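Local atomic coordinates of pyridoxal kinase (Entamoeba histolytica, PDB entry 4S1H), a protein that probably phosphorylates pyridoxal with ATP to give pyridoxal 5'-phosphate, working as a magnesium-dependent kinase of the ribokinase clan. Residues V5-S10 against L220-L225; G211-V216 against T247-T252. All blocks are in the same frame, centred on the assembly; numbering follows the deposited sequence.

Contact 1 (V5-S10 against L220-L225); sequences VLTISS and LTYILL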
# COMPACT_ATOMS: atom_id res chain seq x y z
N VAL A 5 10.72 6.84 6.53
CA VAL A 5 10.79 5.41 6.79
C VAL A 5 11.04 4.63 5.52
O VAL A 5 10.49 4.96 4.48
CB VAL A 5 9.46 4.88 7.43
CG1 VAL A 5 9.54 3.39 7.74
CG2 VAL A 5 9.12 5.69 8.67
N LEU A 6 11.83 3.57 5.63
CA LEU A 6 11.95 2.57 4.56
C LEU A 6 11.55 1.26 5.16
O LEU A 6 12.06 0.87 6.23
CB LEU A 6 13.38 2.51 4.03
CG LEU A 6 13.77 1.32 3.17
CD1 LEU A 6 13.01 1.40 1.85
CD2 LEU A 6 15.27 1.34 2.96
N THR A 7 10.60 0.61 4.50
CA THR A 7 10.08 -0.67 5.00
C THR A 7 10.06 -1.69 3.88
O THR A 7 9.54 -1.47 2.77
CB THR A 7 8.71 -0.52 5.71
OG1 THR A 7 8.14 -1.82 5.91
CG2 THR A 7 7.77 0.31 4.92
N ILE A 8 10.66 -2.83 4.18
CA ILE A 8 10.90 -3.90 3.24
C ILE A 8 10.18 -5.12 3.75
O ILE A 8 10.59 -5.71 4.78
CB ILE A 8 12.43 -4.16 3.10
CG1 ILE A 8 13.18 -2.90 2.65
CG2 ILE A 8 12.70 -5.36 2.21
CD1 ILE A 8 14.70 -2.99 2.73
N SER A 9 9.12 -5.54 3.09
CA SER A 9 8.33 -6.66 3.56
C SER A 9 7.37 -7.13 2.47
O SER A 9 7.42 -6.64 1.33
CB SER A 9 7.58 -6.31 4.85
OG SER A 9 7.00 -7.48 5.43
N SER A 10 6.52 -8.08 2.80
CA SER A 10 5.69 -8.77 1.82
C SER A 10 4.50 -7.93 1.38
O SER A 10 4.17 -6.93 2.01
CB SER A 10 5.14 -10.06 2.43
OG SER A 10 4.55 -9.77 3.69
N LEU A 220 1.01 -4.93 14.88
CA LEU A 220 1.73 -4.47 16.08
C LEU A 220 3.01 -3.69 15.74
O LEU A 220 3.25 -2.60 16.29
CB LEU A 220 2.09 -5.64 17.02
CG LEU A 220 2.98 -5.33 18.26
CD1 LEU A 220 2.36 -4.26 19.14
CD2 LEU A 220 3.26 -6.59 19.03
N THR A 221 3.82 -4.25 14.85
CA THR A 221 5.08 -3.67 14.45
C THR A 221 4.87 -2.23 13.95
O THR A 221 5.59 -1.33 14.39
CB THR A 221 5.71 -4.51 13.34
OG1 THR A 221 6.17 -5.75 13.87
CG2 THR A 221 6.88 -3.79 12.66
N TYR A 222 3.91 -2.02 13.05
CA TYR A 222 3.76 -0.66 12.47
C TYR A 222 3.08 0.34 13.39
O TYR A 222 3.42 1.51 13.38
CB TYR A 222 3.07 -0.72 11.10
CG TYR A 222 3.98 -1.39 10.11
CD1 TYR A 222 5.11 -0.73 9.59
CD2 TYR A 222 3.74 -2.69 9.70
CE1 TYR A 222 5.97 -1.37 8.69
CE2 TYR A 222 4.59 -3.33 8.81
CZ TYR A 222 5.70 -2.67 8.33
OH TYR A 222 6.55 -3.28 7.45
N ILE A 223 2.19 -0.12 14.28
CA ILE A 223 1.61 0.82 15.26
C ILE A 223 2.70 1.22 16.27
O ILE A 223 2.87 2.41 16.57
CB ILE A 223 0.37 0.26 15.98
CG1 ILE A 223 -0.75 -0.04 14.96
CG2 ILE A 223 -0.14 1.28 16.99
CD1 ILE A 223 -1.93 -0.83 15.52
N LEU A 224 3.41 0.22 16.80
CA LEU A 224 4.55 0.49 17.71
C LEU A 224 5.57 1.47 17.11
O LEU A 224 5.89 2.50 17.71
CB LEU A 224 5.25 -0.83 18.03
CG LEU A 224 6.57 -0.73 18.78
CD1 LEU A 224 6.35 -0.06 20.12
CD2 LEU A 224 7.16 -2.12 18.90
N LEU A 225 6.00 1.20 15.87
CA LEU A 225 6.95 2.09 15.18
C LEU A 225 6.41 3.49 14.99
O LEU A 225 7.13 4.46 15.20
CB LEU A 225 7.31 1.54 13.81
CG LEU A 225 8.32 2.37 13.03
CD1 LEU A 225 9.71 2.20 13.61
CD2 LEU A 225 8.25 2.01 11.56
O HOH W 1 6.09 -6.20 7.50
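The phenol oxygen of Tyr-222 joins helix 216-229 to the central sheet. Tyr-222 OH makes a 2.7 Å hydrogen bond with Thr-7 OG1 and lies 3.0 Å from water 1. The sheet is the mainly parallel one of the ribokinase-like alpha/beta fold, and strand 5-9 sits inside it between strands 33-41 and 78-81. The helix packs over one face. Helix segment 220-225 and strand 5-9 run nearly antiparallel, at 171°, and their axes come no closer than 12.5 Å. The gap is bridged mainly by the Tyr-222 side chain. Its CG is anti to the carbonyl carbon (chi1 -68°), and the ring carries the hydroxyl down to the strand. Thr-7 OG1 meets the ring at its edge, near the ring plane. Thr-7 turns OG1 anti to its own backbone N (chi1 168°), and this oxygen is also hydrogen-bonded to Asn-19 OD1 of helix 18-28. The Tyr-222 ring packs against Ile-25 and Leu-26 of that helix and against Val-80 of strand 78-81. These neighbours and the polar bonds hold the buried hydroxyl in place. Water 1 extends the polar network to Ser-9, whose OG is 2.6 Å from the water and also bonds Tyr-83 N. Ser-10 binds pyridoxal 5'-phosphate in another structure of this protein; that ligand is not bound here. At the strand's other end, Val-5 CG1 touches Leu-225 CD2 at 4.3 Å.

Contact 2 (G211-V216 against T247-T252); sequences GDFTGV and TILRNT. With ADP (adenosine-5'-diphosphate), chain C.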
# COMPACT_ATOMS: atom_id res chain seq x y z
N GLY A 211 -9.28 -17.63 18.20
CA GLY A 211 -8.86 -17.52 16.80
C GLY A 211 -7.35 -17.46 16.69
O GLY A 211 -6.68 -16.94 17.60
N ASP A 212 -6.82 -17.96 15.57
CA ASP A 212 -5.44 -17.64 15.15
C ASP A 212 -5.54 -16.64 13.99
O ASP A 212 -6.11 -16.94 12.93
CB ASP A 212 -4.52 -18.83 14.80
CG ASP A 212 -3.02 -18.52 15.02
OD1 ASP A 212 -2.59 -18.28 16.17
OD2 ASP A 212 -2.25 -18.53 14.03
N PHE A 213 -5.00 -15.44 14.23
CA PHE A 213 -5.18 -14.31 13.32
C PHE A 213 -3.91 -14.16 12.49
O PHE A 213 -2.81 -14.55 12.92
CB PHE A 213 -5.45 -13.03 14.13
CG PHE A 213 -6.76 -13.06 14.87
CD1 PHE A 213 -7.97 -12.76 14.20
CD2 PHE A 213 -6.81 -13.40 16.22
CE1 PHE A 213 -9.17 -12.78 14.87
CE2 PHE A 213 -8.02 -13.43 16.89
CZ PHE A 213 -9.21 -13.13 16.22
N THR A 214 -4.09 -13.60 11.30
CA THR A 214 -2.99 -13.38 10.39
C THR A 214 -2.79 -11.86 10.25
O THR A 214 -3.73 -11.08 10.31
CB THR A 214 -3.29 -14.08 9.05
OG1 THR A 214 -3.45 -15.49 9.27
CG2 THR A 214 -2.18 -13.85 8.04
N GLY A 215 -1.53 -11.45 10.16
CA GLY A 215 -1.17 -10.03 10.11
C GLY A 215 -1.15 -9.27 11.43
O GLY A 215 -0.96 -8.05 11.46
N VAL A 216 -1.35 -9.97 12.54
CA VAL A 216 -1.42 -9.27 13.83
C VAL A 216 -0.06 -8.78 14.31
O VAL A 216 0.08 -7.65 14.80
CB VAL A 216 -2.12 -10.11 14.93
CG1 VAL A 216 -3.61 -10.04 14.75
CG2 VAL A 216 -1.66 -11.58 14.95
N THR A 247 -8.48 -3.78 20.34
CA THR A 247 -9.67 -3.18 19.75
C THR A 247 -9.94 -3.72 18.35
O THR A 247 -11.08 -4.05 18.04
CB THR A 247 -9.54 -1.65 19.71
OG1 THR A 247 -9.42 -1.17 21.05
CG2 THR A 247 -10.76 -1.01 19.03
N ILE A 248 -8.90 -3.84 17.53
CA ILE A 248 -9.05 -4.37 16.18
C ILE A 248 -9.56 -5.80 16.21
O ILE A 248 -10.50 -6.15 15.50
CB ILE A 248 -7.75 -4.29 15.36
CG1 ILE A 248 -7.34 -2.83 15.13
CG2 ILE A 248 -7.89 -5.02 14.02
CD1 ILE A 248 -5.92 -2.68 14.68
N LEU A 249 -8.96 -6.62 17.08
CA LEU A 249 -9.35 -8.02 17.14
C LEU A 249 -10.76 -8.26 17.69
O LEU A 249 -11.50 -9.10 17.18
CB LEU A 249 -8.35 -8.81 17.96
CG LEU A 249 -7.00 -8.85 17.29
CD1 LEU A 249 -6.07 -9.58 18.20
CD2 LEU A 249 -7.05 -9.56 15.94
N ARG A 250 -11.13 -7.51 18.74
CA ARG A 250 -12.51 -7.57 19.27
C ARG A 250 -13.52 -7.22 18.19
O ARG A 250 -14.65 -7.72 18.19
CB ARG A 250 -12.69 -6.66 20.49
CG ARG A 250 -12.07 -7.25 21.77
CD ARG A 250 -12.34 -6.44 23.01
NE ARG A 250 -11.50 -6.84 24.15
CZ ARG A 250 -11.64 -6.37 25.40
NH1 ARG A 250 -12.60 -5.50 25.69
NH2 ARG A 250 -10.82 -6.80 26.35
N ASN A 251 -13.11 -6.37 17.25
CA ASN A 251 -13.98 -5.98 16.15
C ASN A 251 -13.78 -6.72 14.84
O ASN A 251 -14.31 -6.29 13.80
CB ASN A 251 -13.84 -4.47 15.96
CG ASN A 251 -14.47 -3.73 17.11
OD1 ASN A 251 -15.70 -3.55 17.14
ND2 ASN A 251 -13.67 -3.35 18.08
N THR A 252 -13.08 -7.85 14.89
CA THR A 252 -12.82 -8.66 13.71
C THR A 252 -13.73 -9.87 13.75
O THR A 252 -13.81 -10.55 14.77
CB THR A 252 -11.35 -9.08 13.68
OG1 THR A 252 -10.54 -7.92 13.54
CG2 THR A 252 -11.07 -10.05 12.57
PB ADP C . 2.66 -12.87 15.00
O1B ADP C . 2.50 -14.29 15.49
O2B ADP C . 1.73 -12.53 13.84
O3B ADP C . 4.10 -12.51 14.84
PA ADP C . 1.63 -12.36 17.67
O1A ADP C . 2.80 -12.31 18.62
O2A ADP C . 0.84 -13.62 17.55
O3A ADP C . 2.13 -11.92 16.19
O5' ADP C . 0.63 -11.18 17.99
C5' ADP C . 1.00 -9.82 18.08
C4' ADP C . 0.10 -9.19 19.10
O4' ADP C . -1.26 -9.34 18.69
C3' ADP C . 0.21 -9.88 20.45
O3' ADP C . 1.21 -9.28 21.27
C2' ADP C . -1.18 -9.73 21.00
O2' ADP C . -1.32 -8.45 21.61
C1' ADP C . -2.08 -9.76 19.77
N9 ADP C . -2.70 -11.07 19.48
C8 ADP C . -2.37 -11.98 18.54
N7 ADP C . -3.20 -13.04 18.57
C5 ADP C . -4.09 -12.81 19.54
C6 ADP C . -5.27 -13.52 20.11
N6 ADP C . -5.63 -14.72 19.61
N1 ADP C . -5.92 -12.92 21.12
C2 ADP C . -5.55 -11.71 21.63
N3 ADP C . -4.50 -11.01 21.15
C4 ADP C . -3.76 -11.51 20.13
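Leu-249 sets CG anti to its carbonyl carbon and CD1 anti to CA (chi2 177°). CD1 thereby reaches the adenine, and the other branch, CD2, is left on Phe-213 and Val-216. Phe-213, with the same first torsion, brings its ring under CD2. Leu-249 CD2 sits over the centre of the ring face, 3.7 Å from the Phe-213 ring centroid and 11° off the normal. This is a CH-pi contact. The same methyl meets Val-216 CG1 at 3.7 Å, and these two side chains cross at about a right angle. Thr-252 CG2 reaches Phe-213 CE1 at 4.0 Å. Thr-252 OG1 donates to Ile-248 O at 2.6 Å, from above the carbonyl plane, and also pairs with Asn-259 N. The helix end has a second tie: Asn-251 ND2 bonds Thr-247 O almost straight, at 170°, and Asn-251 N bonds the same oxygen from the opposite face of its plane.

The nucleotide lies against the same side chains. Leu-249 CD1 packs on the adenine, 3.6 Å from ADP C4. Val-216 CG2 lies 3.7 Å from ADP C8. The 6-amino group of ADP lies at the edge of the Phe-213 ring, in its plane, and N6 is 3.2 Å from Gly-211 O. Ile-209 also touches Leu-249 and bonds ADP through its backbone N. The loop and helix end thus form an apolar wall of the adenine pocket, at the ATP site of a ribokinase-like kinase.

In the fold
The centres of contact 1 and contact 2 lie about 18 Å apart. Contact 1 is near the middle of the chain, and contact 2 is further out, beside the adenine of ADP. Their segments alternate along the sequence: 5-10, 211-216, 220-225, then 247-252. Helix 216-229 links them. It starts at Val-216 in contact 2 and carries Tyr-222 and Leu-225 in contact 1. Leu-220 and Leu-224 of helix 216-229 pack on helix 234-250, which follows it and ends in contact 2. The helix that begins at the nucleotide is therefore also anchored to the central sheet. Gly-217, at its start, bonds ADP, and Thr-221 makes a weak bond to the magnesium ligand Asp-111.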